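Local coordinates for protein putative metalloprotease II (Bacteroides fragilis, PDB 4ON1) that binds a zinc ion and probably acts as an extracellular metalloendopeptidase of the fragilysin family, encoded on a pathogenicity island, at residues I304-P312 against V371-K379; T198-K209 against G238-S249. One frame throughout, in Å; residues are numbered along the deposited sequence.

Interaction 1: residues I304-P312 against V371-K379; sequences IGVIHLNNP and VRMLECIQK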
loop_
_atom_site.group_PDB
_atom_site.type_symbol
_atom_site.label_atom_id
_atom_site.label_comp_id
_atom_site.label_asym_id
_atom_site.label_seq_id
_atom_site.Cartn_x
_atom_site.Cartn_y
_atom_site.Cartn_z
ATOM N N ILE A 304 5.699 -17.689 7.823
ATOM C CA ILE A 304 6.896 -16.969 7.412
ATOM C C ILE A 304 7.652 -17.758 6.355
ATOM O O ILE A 304 7.990 -18.918 6.569
ATOM C CB ILE A 304 7.803 -16.684 8.626
ATOM C CG1 ILE A 304 7.113 -15.669 9.547
ATOM C CG2 ILE A 304 9.154 -16.134 8.188
ATOM C CD1 ILE A 304 7.996 -15.182 10.694
ATOM N N GLY A 305 7.896 -17.144 5.202
ATOM C CA GLY A 305 8.689 -17.797 4.174
ATOM C C GLY A 305 7.932 -18.916 3.490
ATOM O O GLY A 305 8.399 -20.048 3.424
ATOM N N VAL A 306 6.756 -18.589 2.972
ATOM C CA VAL A 306 5.897 -19.586 2.353
ATOM C C VAL A 306 5.660 -19.294 0.872
ATOM O O VAL A 306 4.945 -20.043 0.195
ATOM C CB VAL A 306 4.550 -19.677 3.080
ATOM C CG1 VAL A 306 4.745 -20.256 4.474
ATOM C CG2 VAL A 306 3.915 -18.309 3.167
ATOM N N ILE A 307 6.239 -18.206 0.367
ATOM C CA ILE A 307 6.120 -17.894 -1.063
ATOM C C ILE A 307 7.319 -18.440 -1.839
ATOM O O ILE A 307 8.454 -18.016 -1.622
ATOM C CB ILE A 307 6.010 -16.384 -1.325
ATOM C CG1 ILE A 307 4.670 -15.846 -0.817
ATOM C CG2 ILE A 307 6.151 -16.092 -2.822
ATOM C CD1 ILE A 307 4.502 -14.344 -0.991
ATOM N N HIS A 308 7.072 -19.395 -2.728
ATOM C CA HIS A 308 8.149 -19.978 -3.528
ATOM C C HIS A 308 7.814 -19.852 -5.019
ATOM O O HIS A 308 6.749 -20.287 -5.456
ATOM C CB HIS A 308 8.378 -21.444 -3.135
ATOM C CG HIS A 308 8.357 -21.684 -1.654
ATOM N ND1 HIS A 308 9.231 -21.066 -0.783
ATOM C CD2 HIS A 308 7.563 -22.473 -0.889
ATOM C CE1 HIS A 308 8.981 -21.466 0.451
ATOM N NE2 HIS A 308 7.970 -22.316 0.415
ATOM N N LEU A 309 8.720 -19.254 -5.790
ATOM C CA LEU A 309 8.467 -18.975 -7.205
ATOM C C LEU A 309 8.489 -20.221 -8.086
ATOM O O LEU A 309 7.741 -20.309 -9.056
ATOM C CB LEU A 309 9.496 -17.979 -7.739
ATOM C CG LEU A 309 9.608 -16.622 -7.046
ATOM C CD1 LEU A 309 10.696 -15.782 -7.695
ATOM C CD2 LEU A 309 8.286 -15.898 -7.104
ATOM N N ASN A 310 9.343 -21.179 -7.745
ATOM C CA ASN A 310 9.517 -22.362 -8.577
ATOM C C ASN A 310 8.560 -23.482 -8.204
ATOM O O ASN A 310 8.044 -24.181 -9.075
ATOM C CB ASN A 310 10.958 -22.858 -8.489
ATOM C CG ASN A 310 11.931 -21.915 -9.159
ATOM O OD1 ASN A 310 11.699 -21.468 -10.283
ATOM N ND2 ASN A 310 13.026 -21.599 -8.470
ATOM N N ASN A 311 8.325 -23.657 -6.909
ATOM C CA ASN A 311 7.342 -24.628 -6.458
ATOM C C ASN A 311 6.359 -24.014 -5.475
ATOM O O ASN A 311 6.442 -24.269 -4.271
ATOM C CB ASN A 311 8.042 -25.833 -5.840
ATOM C CG ASN A 311 8.966 -26.525 -6.822
ATOM O OD1 ASN A 311 8.532 -27.349 -7.631
ATOM N ND2 ASN A 311 10.244 -26.173 -6.776
ATOM N N PRO A 312 5.418 -23.202 -5.990
ATOM C CA PRO A 312 4.471 -22.505 -5.116
ATOM C C PRO A 312 3.563 -23.466 -4.379
ATOM O O PRO A 312 3.172 -24.498 -4.927
ATOM C CB PRO A 312 3.662 -21.631 -6.086
ATOM C CG PRO A 312 3.818 -22.304 -7.418
ATOM C CD PRO A 312 5.211 -22.861 -7.407
ATOM N N VAL A 371 18.628 -12.190 2.755
ATOM C CA VAL A 371 19.067 -13.566 2.579
ATOM C C VAL A 371 17.866 -14.497 2.704
ATOM O O VAL A 371 17.625 -15.327 1.825
ATOM C CB VAL A 371 20.140 -13.961 3.603
ATOM C CG1 VAL A 371 20.353 -15.475 3.620
ATOM C CG2 VAL A 371 21.448 -13.222 3.327
ATOM N N ARG A 372 17.092 -14.317 3.773
ATOM C CA ARG A 372 15.910 -15.146 4.016
ATOM C C ARG A 372 14.928 -15.092 2.858
ATOM O O ARG A 372 14.362 -16.114 2.472
ATOM C CB ARG A 372 15.207 -14.723 5.310
ATOM C CG ARG A 372 15.988 -15.097 6.570
ATOM C CD ARG A 372 15.420 -14.457 7.833
ATOM N NE ARG A 372 16.270 -14.729 8.991
ATOM C CZ ARG A 372 16.702 -13.806 9.848
ATOM N NH1 ARG A 372 16.327 -12.540 9.711
ATOM N NH2 ARG A 372 17.481 -14.157 10.863
ATOM N N MET A 373 14.719 -13.894 2.315
ATOM C CA MET A 373 13.771 -13.718 1.224
ATOM C C MET A 373 14.296 -14.297 -0.093
ATOM O O MET A 373 13.549 -14.919 -0.843
ATOM C CB MET A 373 13.419 -12.241 1.050
ATOM C CG MET A 373 12.555 -11.696 2.181
ATOM S SD MET A 373 12.214 -9.936 2.045
ATOM C CE MET A 373 13.815 -9.231 2.397
ATOM N N LEU A 374 15.580 -14.104 -0.370
ATOM C CA LEU A 374 16.172 -14.667 -1.582
ATOM C C LEU A 374 16.145 -16.194 -1.561
ATOM O O LEU A 374 15.858 -16.835 -2.571
ATOM C CB LEU A 374 17.606 -14.172 -1.759
ATOM C CG LEU A 374 17.704 -12.705 -2.185
ATOM C CD1 LEU A 374 19.059 -12.119 -1.813
ATOM C CD2 LEU A 374 17.460 -12.593 -3.687
ATOM N N GLU A 375 16.431 -16.781 -0.407
ATOM C CA GLU A 375 16.426 -18.236 -0.317
ATOM C C GLU A 375 15.011 -18.790 -0.404
ATOM O O GLU A 375 14.788 -19.847 -0.993
ATOM C CB GLU A 375 17.120 -18.701 0.960
ATOM C CG GLU A 375 18.637 -18.602 0.862
ATOM C CD GLU A 375 19.344 -19.100 2.106
ATOM O OE1 GLU A 375 18.770 -18.963 3.208
ATOM O OE2 GLU A 375 20.473 -19.623 1.980
ATOM N N CYS A 376 14.055 -18.069 0.172
ATOM C CA CYS A 376 12.667 -18.511 0.168
ATOM C C CYS A 376 12.036 -18.567 -1.225
ATOM O O CYS A 376 11.384 -19.551 -1.576
ATOM C CB CYS A 376 11.822 -17.604 1.059
ATOM S SG CYS A 376 10.061 -18.042 1.040
ATOM N N ILE A 377 12.204 -17.508 -2.008
ATOM C CA ILE A 377 11.524 -17.425 -3.301
ATOM C C ILE A 377 12.096 -18.383 -4.345
ATOM O O ILE A 377 11.409 -18.735 -5.297
ATOM C CB ILE A 377 11.566 -15.990 -3.869
ATOM C CG1 ILE A 377 13.005 -15.550 -4.131
ATOM C CG2 ILE A 377 10.883 -15.022 -2.922
ATOM C CD1 ILE A 377 13.103 -14.214 -4.839
ATOM N N GLN A 378 13.347 -18.801 -4.163
ATOM C CA GLN A 378 14.007 -19.710 -5.103
ATOM C C GLN A 378 13.482 -21.136 -5.008
ATOM O O GLN A 378 13.533 -21.886 -5.983
ATOM C CB GLN A 378 15.517 -19.723 -4.874
ATOM C CG GLN A 378 16.230 -18.498 -5.405
ATOM C CD GLN A 378 17.730 -18.663 -5.402
ATOM O OE1 GLN A 378 18.319 -19.137 -6.380
ATOM N NE2 GLN A 378 18.361 -18.296 -4.290
ATOM N N LYS A 379 13.009 -21.518 -3.824
ATOM C CA LYS A 379 12.464 -22.858 -3.606
ATOM C C LYS A 379 11.281 -23.169 -4.529
ATOM O O LYS A 379 10.663 -22.269 -5.095
ATOM C CB LYS A 379 12.057 -23.030 -2.140
ATOM C CG LYS A 379 13.240 -22.974 -1.189
ATOM C CD LYS A 379 12.810 -22.980 0.268
ATOM C CE LYS A 379 14.030 -23.019 1.178
ATOM N NZ LYS A 379 13.673 -23.003 2.622
ATOM O OXT LYS A 379 10.937 -24.329 -4.764
#

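Interaction 2: residues T198-K209 against G238-S249; sequences TYPATLEFMLIK and GFITVKYTIKDS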
loop_
_atom_site.group_PDB
_atom_site.type_symbol
_atom_site.label_atom_id
_atom_site.label_comp_id
_atom_site.label_asym_id
_atom_site.label_seq_id
_atom_site.Cartn_x
_atom_site.Cartn_y
_atom_site.Cartn_z
ATOM N N THR A 198 15.668 -16.194 -11.662
ATOM C CA THR A 198 16.129 -14.944 -12.278
ATOM C C THR A 198 15.354 -14.485 -13.525
ATOM O O THR A 198 15.849 -13.665 -14.300
ATOM C CB THR A 198 17.607 -15.088 -12.689
ATOM O OG1 THR A 198 18.237 -16.100 -11.891
ATOM C CG2 THR A 198 18.343 -13.775 -12.538
ATOM N N TYR A 199 14.142 -14.990 -13.709
ATOM C CA TYR A 199 13.626 -15.219 -15.059
ATOM C C TYR A 199 13.256 -14.014 -15.970
ATOM O O TYR A 199 13.619 -14.019 -17.148
ATOM C CB TYR A 199 12.427 -16.160 -14.939
ATOM C CG TYR A 199 12.857 -17.546 -14.507
ATOM C CD1 TYR A 199 12.064 -18.313 -13.662
ATOM C CD2 TYR A 199 14.061 -18.090 -14.946
ATOM C CE1 TYR A 199 12.461 -19.584 -13.262
ATOM C CE2 TYR A 199 14.470 -19.352 -14.546
ATOM C CZ TYR A 199 13.665 -20.097 -13.707
ATOM O OH TYR A 199 14.067 -21.355 -13.313
ATOM N N PRO A 200 12.548 -12.984 -15.460
ATOM C CA PRO A 200 12.026 -12.675 -14.128
ATOM C C PRO A 200 10.706 -13.369 -13.844
ATOM O O PRO A 200 9.778 -13.304 -14.648
ATOM C CB PRO A 200 11.834 -11.153 -14.172
ATOM C CG PRO A 200 11.703 -10.806 -15.645
ATOM C CD PRO A 200 12.014 -12.039 -16.458
ATOM N N ALA A 201 10.622 -14.034 -12.701
ATOM C CA ALA A 201 9.382 -14.687 -12.331
ATOM C C ALA A 201 8.313 -13.650 -11.992
ATOM O O ALA A 201 8.592 -12.653 -11.329
ATOM C CB ALA A 201 9.611 -15.622 -11.166
ATOM N N THR A 202 7.086 -13.890 -12.445
ATOM C CA THR A 202 5.975 -13.015 -12.105
ATOM C C THR A 202 5.375 -13.416 -10.763
ATOM O O THR A 202 4.929 -14.541 -10.582
ATOM C CB THR A 202 4.869 -13.045 -13.181
ATOM O OG1 THR A 202 5.382 -12.531 -14.416
ATOM C CG2 THR A 202 3.685 -12.193 -12.745
ATOM N N LEU A 203 5.381 -12.490 -9.814
ATOM C CA LEU A 203 4.709 -12.703 -8.543
ATOM C C LEU A 203 3.394 -11.930 -8.541
ATOM O O LEU A 203 3.397 -10.700 -8.616
ATOM C CB LEU A 203 5.602 -12.263 -7.379
ATOM C CG LEU A 203 5.071 -12.477 -5.962
ATOM C CD1 LEU A 203 4.611 -13.917 -5.757
ATOM C CD2 LEU A 203 6.135 -12.104 -4.951
ATOM N N GLU A 204 2.272 -12.644 -8.495
ATOM C CA GLU A 204 0.964 -11.980 -8.494
ATOM C C GLU A 204 0.285 -12.045 -7.135
ATOM O O GLU A 204 0.021 -13.133 -6.623
ATOM C CB GLU A 204 0.027 -12.583 -9.552
ATOM C CG GLU A 204 -1.363 -11.921 -9.582
ATOM C CD GLU A 204 -2.291 -12.502 -10.647
ATOM O OE1 GLU A 204 -1.988 -13.584 -11.195
ATOM O OE2 GLU A 204 -3.330 -11.874 -10.941
ATOM N N PHE A 205 0.022 -10.880 -6.547
ATOM C CA PHE A 205 -0.733 -10.811 -5.299
ATOM C C PHE A 205 -2.212 -10.616 -5.574
ATOM O O PHE A 205 -2.595 -9.700 -6.311
ATOM C CB PHE A 205 -0.223 -9.675 -4.410
ATOM C CG PHE A 205 1.176 -9.870 -3.942
ATOM C CD1 PHE A 205 1.451 -10.712 -2.873
ATOM C CD2 PHE A 205 2.229 -9.237 -4.590
ATOM C CE1 PHE A 205 2.752 -10.905 -2.450
ATOM C CE2 PHE A 205 3.536 -9.427 -4.173
ATOM C CZ PHE A 205 3.797 -10.258 -3.098
ATOM N N MET A 206 -3.038 -11.480 -4.986
ATOM C CA MET A 206 -4.482 -11.339 -5.090
ATOM C C MET A 206 -4.990 -10.595 -3.867
ATOM O O MET A 206 -4.991 -11.122 -2.753
ATOM C CB MET A 206 -5.161 -12.704 -5.217
ATOM C CG MET A 206 -4.645 -13.570 -6.363
ATOM S SD MET A 206 -5.119 -12.902 -7.975
ATOM C CE MET A 206 -6.862 -13.351 -7.994
ATOM N N LEU A 207 -5.401 -9.351 -4.078
ATOM C CA LEU A 207 -5.816 -8.501 -2.975
ATOM C C LEU A 207 -7.335 -8.484 -2.909
ATOM O O LEU A 207 -8.008 -7.943 -3.787
ATOM C CB LEU A 207 -5.246 -7.094 -3.142
ATOM C CG LEU A 207 -3.726 -7.056 -3.352
ATOM C CD1 LEU A 207 -3.243 -5.639 -3.523
ATOM C CD2 LEU A 207 -3.010 -7.692 -2.187
ATOM N N ILE A 208 -7.873 -9.102 -1.869
ATOM C CA ILE A 208 -9.304 -9.343 -1.805
ATOM C C ILE A 208 -9.959 -8.384 -0.824
ATOM O O ILE A 208 -9.652 -8.407 0.366
ATOM C CB ILE A 208 -9.609 -10.794 -1.383
ATOM C CG1 ILE A 208 -8.834 -11.791 -2.259
ATOM C CG2 ILE A 208 -11.110 -11.062 -1.462
ATOM C CD1 ILE A 208 -9.120 -11.656 -3.771
ATOM N N LYS A 209 -10.847 -7.530 -1.322
ATOM C CA LYS A 209 -11.539 -6.573 -0.453
ATOM C C LYS A 209 -12.632 -7.258 0.341
ATOM O O LYS A 209 -13.546 -7.845 -0.235
ATOM C CB LYS A 209 -12.135 -5.415 -1.266
ATOM C CG LYS A 209 -11.072 -4.594 -1.987
ATOM C CD LYS A 209 -11.677 -3.646 -3.013
ATOM C CE LYS A 209 -12.454 -2.530 -2.339
ATOM N NZ LYS A 209 -12.953 -1.553 -3.345
ATOM N N GLY A 238 15.819 -7.606 -11.578
ATOM C CA GLY A 238 15.240 -8.517 -12.545
ATOM C C GLY A 238 14.921 -9.898 -12.007
ATOM O O GLY A 238 14.702 -10.821 -12.781
ATOM N N PHE A 239 14.887 -10.052 -10.688
ATOM C CA PHE A 239 14.506 -11.342 -10.114
ATOM C C PHE A 239 13.004 -11.606 -10.259
ATOM O O PHE A 239 12.589 -12.724 -10.562
ATOM C CB PHE A 239 14.911 -11.423 -8.645
ATOM C CG PHE A 239 16.392 -11.584 -8.438
ATOM C CD1 PHE A 239 17.057 -10.831 -7.483
ATOM C CD2 PHE A 239 17.114 -12.499 -9.189
ATOM C CE1 PHE A 239 18.427 -10.978 -7.288
ATOM C CE2 PHE A 239 18.481 -12.655 -8.999
ATOM C CZ PHE A 239 19.136 -11.891 -8.043
ATOM N N ILE A 240 12.190 -10.580 -10.031
ATOM C CA ILE A 240 10.747 -10.729 -10.156
ATOM C C ILE A 240 10.115 -9.531 -10.852
ATOM O O ILE A 240 10.719 -8.465 -10.941
ATOM C CB ILE A 240 10.051 -10.889 -8.780
ATOM C CG1 ILE A 240 10.058 -9.557 -8.027
ATOM C CG2 ILE A 240 10.688 -12.013 -7.961
ATOM C CD1 ILE A 240 9.524 -9.644 -6.593
ATOM N N THR A 241 8.909 -9.736 -11.369
ATOM C CA THR A 241 7.997 -8.647 -11.670
ATOM C C THR A 241 6.801 -8.890 -10.769
ATOM O O THR A 241 6.526 -10.031 -10.395
ATOM C CB THR A 241 7.557 -8.607 -13.149
ATOM O OG1 THR A 241 6.921 -9.847 -13.484
ATOM C CG2 THR A 241 8.756 -8.376 -14.061
ATOM N N VAL A 242 6.090 -7.830 -10.410
ATOM C CA VAL A 242 5.011 -7.977 -9.454
ATOM C C VAL A 242 3.701 -7.522 -10.073
ATOM O O VAL A 242 3.639 -6.519 -10.780
ATOM C CB VAL A 242 5.280 -7.187 -8.163
ATOM C CG1 VAL A 242 4.164 -7.421 -7.179
ATOM C CG2 VAL A 242 6.598 -7.634 -7.541
ATOM N N LYS A 243 2.662 -8.311 -9.842
ATOM C CA LYS A 243 1.328 -7.973 -10.294
ATOM C C LYS A 243 0.417 -7.937 -9.078
ATOM O O LYS A 243 0.459 -8.837 -8.240
ATOM C CB LYS A 243 0.845 -8.983 -11.340
ATOM C CG LYS A 243 -0.538 -8.705 -11.907
ATOM C CD LYS A 243 -0.923 -9.785 -12.916
ATOM C CE LYS A 243 -2.285 -9.508 -13.540
ATOM N NZ LYS A 243 -2.575 -10.416 -14.692
ATOM N N TYR A 244 -0.382 -6.882 -8.968
ATOM C CA TYR A 244 -1.361 -6.776 -7.889
ATOM C C TYR A 244 -2.766 -6.802 -8.469
ATOM O O TYR A 244 -3.140 -5.918 -9.232
ATOM C CB TYR A 244 -1.165 -5.493 -7.081
ATOM C CG TYR A 244 0.233 -5.280 -6.545
ATOM C CD1 TYR A 244 0.590 -5.738 -5.286
ATOM C CD2 TYR A 244 1.192 -4.606 -7.293
ATOM C CE1 TYR A 244 1.876 -5.539 -4.783
ATOM C CE2 TYR A 244 2.472 -4.397 -6.799
ATOM C CZ TYR A 244 2.804 -4.865 -5.542
ATOM O OH TYR A 244 4.077 -4.656 -5.047
ATOM N N THR A 245 -3.537 -7.824 -8.122
ATOM C CA THR A 245 -4.895 -7.955 -8.637
ATOM C C THR A 245 -5.893 -7.688 -7.525
ATOM O O THR A 245 -5.966 -8.428 -6.549
ATOM C CB THR A 245 -5.128 -9.345 -9.252
ATOM O OG1 THR A 245 -4.253 -9.495 -10.373
ATOM C CG2 THR A 245 -6.575 -9.500 -9.720
ATOM N N ILE A 246 -6.624 -6.589 -7.653
ATOM C CA ILE A 246 -7.568 -6.174 -6.626
ATOM C C ILE A 246 -8.982 -6.605 -6.983
ATOM O O ILE A 246 -9.513 -6.201 -8.018
ATOM C CB ILE A 246 -7.542 -4.637 -6.426
ATOM C CG1 ILE A 246 -6.133 -4.160 -6.059
ATOM C CG2 ILE A 246 -8.550 -4.210 -5.352
ATOM C CD1 ILE A 246 -5.917 -2.660 -6.321
ATOM N N LYS A 247 -9.596 -7.407 -6.118
ATOM C CA LYS A 247 -10.939 -7.932 -6.384
ATOM C C LYS A 247 -11.895 -7.697 -5.232
ATOM O O LYS A 247 -11.497 -7.752 -4.070
ATOM C CB LYS A 247 -10.888 -9.436 -6.671
ATOM C CG LYS A 247 -9.956 -9.845 -7.787
ATOM C CD LYS A 247 -9.949 -11.365 -7.951
ATOM C CE LYS A 247 -11.294 -11.880 -8.443
ATOM N NZ LYS A 247 -11.694 -11.261 -9.740
ATOM N N ASP A 248 -13.158 -7.430 -5.554
ATOM C CA ASP A 248 -14.204 -7.460 -4.538
ATOM C C ASP A 248 -14.589 -8.898 -4.211
ATOM O O ASP A 248 -14.388 -9.802 -5.017
ATOM C CB ASP A 248 -15.442 -6.678 -4.986
ATOM C CG ASP A 248 -15.204 -5.178 -5.012
ATOM O OD1 ASP A 248 -15.045 -4.585 -3.924
ATOM O OD2 ASP A 248 -15.178 -4.594 -6.116
ATOM N N SER A 249 -15.136 -9.094 -3.019
ATOM C CA SER A 249 -15.586 -10.403 -2.573
ATOM C C SER A 249 -16.945 -10.275 -1.915
ATOM O O SER A 249 -17.460 -9.170 -1.745
ATOM C CB SER A 249 -14.605 -11.021 -1.578
ATOM O OG SER A 249 -14.824 -10.461 -0.301
HETATM O O HOH W 1 7.959 -11.806 -15.231
HETATM O O HOH W 2 -2.846 -12.861 -14.036
HETATM O O HOH W 3 -15.730 -6.517 -1.558
HETATM O O HOH W 4 -14.027 -1.968 -5.847
#

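Interaction 1: residues I304-P312 against V371-K379
His308 turns the edge of its imidazole to the last turn of helix 367-378, where ND1 donates to Cys376 O over 2.7 Å. The bond is nearly straight (169°) and the oxygen lies almost in the ring plane. CG of His308 stands anti to its own carbonyl carbon (chi1 -43°), bringing the ring alongside Lys379, whose CB is 3.7 Å from ND1. Cys376 SG, anti to its backbone N, leans into the bend of the loop, 3.4 Å from Gly305 C, and lies obliquely to the imidazole. Leu309 and Ile377 run side by side in the same direction, CG to CB 3.8 Å, while Leu309 N binds Ile377 O. The two asparagines take the chain end. Asn310 ND2 reaches Gln378 O at 2.6 Å, tilted from the carbonyl plane, and Asn311 ND2 meets Lys379 OXT almost exactly in its own amide plane, at 2.8 Å and 173°. Lys379 O receives two backbone N-H groups, from Asn310 and Asn311. The carbonyls of Cys376, Ile377 and Gln378 each take an N-H from the loop; Cys376 O also has a weak bond from Lys379 N. The three N-H bonds to the C-terminal carboxylate would probably stabilise its negative charge.

Interaction 2: residues T198-K209 against G238-S249
From Ala201 N–Phe239 O to Lys209 N–Lys247 O, backbone hydrogen bonds join strands 201-209 and 240-248, which run parallel with their axes at 20°. Among the side-chain polar contacts, Thr245 OG1 donates to the anti lone pair of Glu204 OE2 at 2.6 Å. Glu204 has CG anti to its backbone N (chi1 180°) and an extended chain, which carries the carboxylate along Lys243 to this hydroxyl; a water links Glu204 OE1 to Lys243 NZ, and OE1 also pairs with Lys282. Another water bridges Thr202 OG1 and Thr241 OG1, 2.8 Å from each. At the far end Ser249 OG binds Lys209 O at 2.9 Å, and Lys209 NZ forms a long salt bridge with Asp248 OD1. Apolar packing fills the face bearing Leu203, Phe205 and Tyr244. The Phe205 and Tyr244 planes differ by only 18°, yet the rings hardly overlap, their centroids 5.7 Å apart. Val242 CG1 meets the edge of Phe205, 3.7 Å from CE2, while also lying over one face of Tyr244, toward its rim. Beyond, helix 217-230 covers Tyr244 and Leu207. Neighbouring parallel strands with helix 217-230 and the short helix 232-235 between them in sequence are consistent with the upper subdomain of metzincin-type zinc peptidases.

Along the chain, interaction 2 closes before interaction 1 opens, and their centres lie 15 Å apart on the same side of the molecule. Interaction 2 belongs to the parallel strands of the catalytic domain, with strand 284-288 pairing in parallel along the other edge of strand 201-209; interaction 1 joins the loop between strands 299-301 and 319-323 to the C-terminal helix. They meet directly: Leu309 CD1 packs 3.6 Å from Ala201 CB, and Ile307 lies against Leu203. Helix 331-340, carrying the zinc ligands His334 and His338, is hydrogen-bonded by the backbone of 305-307 and touched by Ile377. The two contacts thus tie strands, zinc-binding helix and C-terminus into one packed unit near the metal site.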